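Local coordinates for protein DNA helicase RecQ (PDB 4Q48) that probably couples ATP hydrolysis to the unwinding of duplex DNA, moving along it in the 3'-5' direction, at residues Q35-P47 with R196-D208. Numbering follows the deposited sequence.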
loop_
_atom_site.group_PDB
_atom_site.type_symbol
_atom_site.label_atom_id
_atom_site.label_comp_id
_atom_site.label_asym_id
_atom_site.label_seq_id
_atom_site.Cartn_x
_atom_site.Cartn_y
_atom_site.Cartn_z
ATOM N N GLN A 35 -5.755 -7.454 -21.465
ATOM C CA GLN A 35 -7.120 -7.415 -20.990
ATOM C C GLN A 35 -7.727 -6.043 -21.314
ATOM O O GLN A 35 -8.908 -5.943 -21.667
ATOM C CB GLN A 35 -7.147 -7.710 -19.486
ATOM C CG GLN A 35 -8.250 -7.031 -18.711
ATOM C CD GLN A 35 -9.558 -7.764 -18.815
ATOM O OE1 GLN A 35 -9.592 -8.921 -19.239
ATOM N NE2 GLN A 35 -10.651 -7.093 -18.446
ATOM N N VAL A 36 -6.907 -4.996 -21.237
ATOM C CA VAL A 36 -7.391 -3.641 -21.460
ATOM C C VAL A 36 -7.370 -3.359 -22.963
ATOM O O VAL A 36 -8.167 -2.586 -23.462
ATOM C CB VAL A 36 -6.560 -2.597 -20.678
ATOM C CG1 VAL A 36 -7.185 -1.215 -20.795
ATOM C CG2 VAL A 36 -6.527 -2.960 -19.210
ATOM N N ALA A 37 -6.469 -3.992 -23.699
ATOM C CA ALA A 37 -6.435 -3.751 -25.137
ATOM C C ALA A 37 -7.615 -4.405 -25.849
ATOM O O ALA A 37 -8.143 -3.840 -26.804
ATOM C CB ALA A 37 -5.134 -4.241 -25.729
ATOM N N GLU A 38 -8.057 -5.564 -25.363
ATOM C CA GLU A 38 -9.219 -6.247 -25.934
ATOM C C GLU A 38 -10.516 -5.657 -25.392
ATOM O O GLU A 38 -11.562 -6.302 -25.447
ATOM C CB GLU A 38 -9.186 -7.750 -25.633
ATOM C CG GLU A 38 -8.128 -8.550 -26.378
ATOM C CD GLU A 38 -8.103 -10.035 -25.965
ATOM O OE1 GLU A 38 -8.561 -10.377 -24.843
ATOM O OE2 GLU A 38 -7.574 -10.861 -26.746
ATOM N N GLY A 39 -10.445 -4.444 -24.854
ATOM C CA GLY A 39 -11.622 -3.721 -24.404
ATOM C C GLY A 39 -12.114 -3.991 -22.998
ATOM O O GLY A 39 -13.189 -3.518 -22.616
ATOM N N GLY A 40 -11.336 -4.736 -22.216
ATOM C CA GLY A 40 -11.774 -5.118 -20.884
ATOM C C GLY A 40 -11.589 -4.032 -19.836
ATOM O O GLY A 40 -11.100 -2.939 -20.134
ATOM N N ASN A 41 -12.010 -4.331 -18.608
ATOM C CA ASN A 41 -11.746 -3.475 -17.456
ATOM C C ASN A 41 -10.719 -4.165 -16.593
ATOM O O ASN A 41 -10.502 -5.367 -16.738
ATOM C CB ASN A 41 -13.008 -3.208 -16.639
ATOM C CG ASN A 41 -14.006 -2.334 -17.367
ATOM O OD1 ASN A 41 -13.684 -1.715 -18.388
ATOM N ND2 ASN A 41 -15.225 -2.261 -16.831
ATOM N N ALA A 42 -10.089 -3.422 -15.692
ATOM C CA ALA A 42 -9.018 -4.000 -14.884
ATOM C C ALA A 42 -8.759 -3.227 -13.595
ATOM O O ALA A 42 -8.970 -2.014 -13.519
ATOM C CB ALA A 42 -7.749 -4.098 -15.699
ATOM N N LEU A 43 -8.332 -3.960 -12.574
ATOM C CA LEU A 43 -7.826 -3.382 -11.340
ATOM C C LEU A 43 -6.380 -3.792 -11.197
ATOM O O LEU A 43 -6.073 -4.979 -11.099
ATOM C CB LEU A 43 -8.623 -3.835 -10.136
ATOM C CG LEU A 43 -8.130 -3.222 -8.833
ATOM C CD1 LEU A 43 -7.987 -1.722 -8.990
ATOM C CD2 LEU A 43 -9.068 -3.543 -7.683
ATOM N N VAL A 44 -5.495 -2.806 -11.240
ATOM C CA VAL A 44 -4.063 -3.065 -11.230
ATOM C C VAL A 44 -3.385 -2.490 -9.979
ATOM O O VAL A 44 -3.497 -1.300 -9.677
ATOM C CB VAL A 44 -3.396 -2.515 -12.506
ATOM C CG1 VAL A 44 -1.884 -2.646 -12.424
ATOM C CG2 VAL A 44 -3.923 -3.252 -13.723
ATOM N N LEU A 45 -2.710 -3.356 -9.229
ATOM C CA LEU A 45 -2.063 -2.942 -7.997
ATOM C C LEU A 45 -0.581 -3.246 -8.142
ATOM O O LEU A 45 -0.176 -4.402 -8.323
ATOM C CB LEU A 45 -2.699 -3.658 -6.808
ATOM C CG LEU A 45 -4.240 -3.605 -6.876
ATOM C CD1 LEU A 45 -4.792 -4.984 -7.185
ATOM C CD2 LEU A 45 -4.910 -3.046 -5.639
ATOM N N MET A 46 0.214 -2.180 -8.209
ATOM C CA MET A 46 1.654 -2.323 -8.423
ATOM C C MET A 46 2.468 -1.328 -7.620
ATOM O O MET A 46 1.995 -0.245 -7.302
ATOM C CB MET A 46 1.983 -2.160 -9.909
ATOM C CG MET A 46 1.630 -3.373 -10.744
ATOM S SD MET A 46 2.474 -3.463 -12.340
ATOM C CE MET A 46 3.995 -2.595 -11.999
ATOM N N PRO A 47 3.714 -1.680 -7.306
ATOM C CA PRO A 47 4.613 -0.635 -6.809
ATOM C C PRO A 47 4.742 0.483 -7.870
ATOM O O PRO A 47 4.524 0.236 -9.077
ATOM C CB PRO A 47 5.945 -1.361 -6.592
ATOM C CG PRO A 47 5.811 -2.715 -7.236
ATOM C CD PRO A 47 4.359 -2.996 -7.469
ATOM N N ARG A 196 -17.024 0.681 -10.698
ATOM C CA ARG A 196 -17.601 -0.622 -11.086
ATOM C C ARG A 196 -16.609 -1.627 -11.639
ATOM O O ARG A 196 -16.668 -2.012 -12.807
ATOM C CB ARG A 196 -18.740 -0.445 -12.090
ATOM C CG ARG A 196 -19.727 0.620 -11.705
ATOM C CD ARG A 196 -20.718 0.880 -12.824
ATOM N NE ARG A 196 -21.149 2.276 -12.771
ATOM C CZ ARG A 196 -22.228 2.782 -13.365
ATOM N NH1 ARG A 196 -22.497 4.074 -13.208
ATOM N NH2 ARG A 196 -23.001 2.025 -14.145
ATOM N N LEU A 197 -15.705 -2.065 -10.774
ATOM C CA LEU A 197 -14.704 -3.048 -11.151
ATOM C C LEU A 197 -14.855 -4.249 -10.238
ATOM O O LEU A 197 -13.925 -5.051 -10.076
ATOM C CB LEU A 197 -13.292 -2.447 -11.092
ATOM C CG LEU A 197 -13.165 -1.192 -11.965
ATOM C CD1 LEU A 197 -11.796 -0.535 -11.886
ATOM C CD2 LEU A 197 -13.498 -1.528 -13.398
ATOM N N GLU A 198 -16.045 -4.377 -9.649
ATOM C CA GLU A 198 -16.328 -5.528 -8.800
ATOM C C GLU A 198 -16.267 -6.751 -9.674
ATOM O O GLU A 198 -15.752 -7.786 -9.270
ATOM C CB GLU A 198 -17.697 -5.426 -8.119
ATOM C CG GLU A 198 -18.819 -4.958 -9.033
ATOM C CD GLU A 198 -19.112 -3.473 -8.885
ATOM O OE1 GLU A 198 -18.475 -2.841 -8.023
ATOM O OE2 GLU A 198 -19.956 -2.932 -9.635
ATOM N N ASP A 199 -16.735 -6.595 -10.906
ATOM C CA ASP A 199 -16.782 -7.699 -11.847
ATOM C C ASP A 199 -15.522 -7.773 -12.724
ATOM O O ASP A 199 -15.395 -8.640 -13.598
ATOM C CB ASP A 199 -18.051 -7.567 -12.695
ATOM C CG ASP A 199 -19.325 -7.422 -11.832
ATOM O OD1 ASP A 199 -19.423 -8.102 -10.781
ATOM O OD2 ASP A 199 -20.230 -6.629 -12.197
ATOM N N ALA A 200 -14.575 -6.876 -12.466
ATOM C CA ALA A 200 -13.359 -6.811 -13.271
ATOM C C ALA A 200 -12.225 -7.681 -12.715
ATOM O O ALA A 200 -12.137 -7.920 -11.510
ATOM C CB ALA A 200 -12.905 -5.362 -13.398
ATOM N N PRO A 201 -11.334 -8.149 -13.596
ATOM C CA PRO A 201 -10.182 -8.854 -13.021
ATOM C C PRO A 201 -9.339 -7.890 -12.180
ATOM O O PRO A 201 -9.298 -6.687 -12.471
ATOM C CB PRO A 201 -9.384 -9.330 -14.253
ATOM C CG PRO A 201 -10.257 -9.104 -15.412
ATOM C CD PRO A 201 -11.271 -8.055 -15.058
ATOM N N GLN A 202 -8.733 -8.397 -11.111
ATOM C CA GLN A 202 -7.867 -7.577 -10.271
ATOM C C GLN A 202 -6.496 -8.208 -10.361
ATOM O O GLN A 202 -6.346 -9.424 -10.197
ATOM C CB GLN A 202 -8.366 -7.469 -8.830
ATOM C CG GLN A 202 -7.750 -8.444 -7.842
ATOM C CD GLN A 202 -7.598 -7.830 -6.456
ATOM O OE1 GLN A 202 -8.248 -6.825 -6.122
ATOM N NE2 GLN A 202 -6.731 -8.424 -5.645
ATOM N N PHE A 203 -5.514 -7.380 -10.707
ATOM C CA PHE A 203 -4.141 -7.825 -10.942
ATOM C C PHE A 203 -3.151 -7.333 -9.891
ATOM O O PHE A 203 -3.077 -6.134 -9.585
ATOM C CB PHE A 203 -3.671 -7.385 -12.323
ATOM C CG PHE A 203 -4.495 -7.935 -13.447
ATOM C CD1 PHE A 203 -5.644 -7.278 -13.864
ATOM C CD2 PHE A 203 -4.121 -9.101 -14.095
ATOM C CE1 PHE A 203 -6.399 -7.768 -14.904
ATOM C CE2 PHE A 203 -4.870 -9.595 -15.144
ATOM C CZ PHE A 203 -6.007 -8.925 -15.547
ATOM N N VAL A 204 -2.401 -8.261 -9.317
ATOM C CA VAL A 204 -1.444 -7.878 -8.300
ATOM C C VAL A 204 -0.058 -8.263 -8.790
ATOM O O VAL A 204 0.275 -9.446 -8.859
ATOM C CB VAL A 204 -1.768 -8.562 -6.949
ATOM C CG1 VAL A 204 -0.769 -8.160 -5.900
ATOM C CG2 VAL A 204 -3.179 -8.186 -6.473
ATOM N N SER A 205 0.748 -7.274 -9.166
ATOM C CA SER A 205 2.131 -7.565 -9.529
ATOM C C SER A 205 2.917 -7.584 -8.227
ATOM O O SER A 205 2.504 -6.951 -7.249
ATOM C CB SER A 205 2.685 -6.539 -10.517
ATOM O OG SER A 205 4.107 -6.455 -10.461
ATOM N N SER A 206 4.072 -8.244 -8.205
ATOM C CA SER A 206 4.732 -8.400 -6.923
ATOM C C SER A 206 5.263 -7.093 -6.352
ATOM O O SER A 206 5.836 -6.264 -7.062
ATOM C CB SER A 206 5.866 -9.396 -7.037
ATOM O OG SER A 206 6.359 -9.696 -5.760
ATOM N N PHE A 207 5.027 -6.926 -5.052
ATOM C CA PHE A 207 5.580 -5.836 -4.250
ATOM C C PHE A 207 6.906 -6.272 -3.613
ATOM O O PHE A 207 7.657 -5.468 -3.062
ATOM C CB PHE A 207 4.591 -5.422 -3.177
ATOM C CG PHE A 207 3.427 -4.651 -3.704
ATOM C CD1 PHE A 207 2.361 -5.313 -4.326
ATOM C CD2 PHE A 207 3.377 -3.258 -3.580
ATOM C CE1 PHE A 207 1.267 -4.602 -4.813
ATOM C CE2 PHE A 207 2.277 -2.544 -4.076
ATOM C CZ PHE A 207 1.223 -3.221 -4.687
ATOM N N ASP A 208 7.181 -7.563 -3.698
ATOM C CA ASP A 208 8.309 -8.091 -3.004
ATOM C C ASP A 208 9.606 -7.450 -3.499
ATOM O O ASP A 208 9.742 -7.053 -4.657
ATOM C CB ASP A 208 8.386 -9.607 -3.146
ATOM C CG ASP A 208 9.395 -10.218 -2.194
ATOM O OD1 ASP A 208 9.793 -9.518 -1.229
ATOM O OD2 ASP A 208 9.782 -11.384 -2.415
#
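L45 N donates to F203 O at 2.8 Å. It is the shortest sound bond in a parallel ladder between strands 42-45 and 202-204. L43 N gives to P201 O at 2.9 Å, and S205 N gives to L45 O at 3.1 Å. F203 N also gives to L43 O, but this bond is modelled doubtfully short.

The side chains alternate. L43, L45, Q202 and V204 lie on one face. With chi1 at -179°, L43 CG swings opposite the backbone N, and the leucine runs alongside Q202, both pointing the same way. L45 CD1 meets V204 CG2 at 3.7 Å. V44 and F203 take the other face, and F203 CE1 packs against A42 CB at 4.0 Å.

Before the ladder, a Schellman motif with G39 as its C-prime residue ends helix 29-37. The Q35 and P201 side chains approach from opposite directions, and Q35 NE2 lies 3.6 Å from P201 CD. N41 crosses L197 at about a right angle, N41 CB to L197 CD2 3.7 Å, while N41 OD1 accepts from R176 N.

Beyond the ladder, P47 CD sits 4.0 Å from the centroid of the F207 ring, 9° off the normal: a CH-pi contact over the face. With an alanine at F207, P47 CD would probably lose the ring face it packs on and F390 its ring partner. F207 backbone atoms also bond to Y321 and E392, linking this end to the second helicase domain and the zinc-binding region. P47 leads into the ADP-binding loop with G49, G51 and K52.

Strand 202-204 is the outermost strand of the first, P-loop NTPase-type sheet. Strand 42-45 lies between it and strand 176-180. Helix 29-37 packs on the V44 and F203 face, and helix 185-194 on the L43 and L45 face.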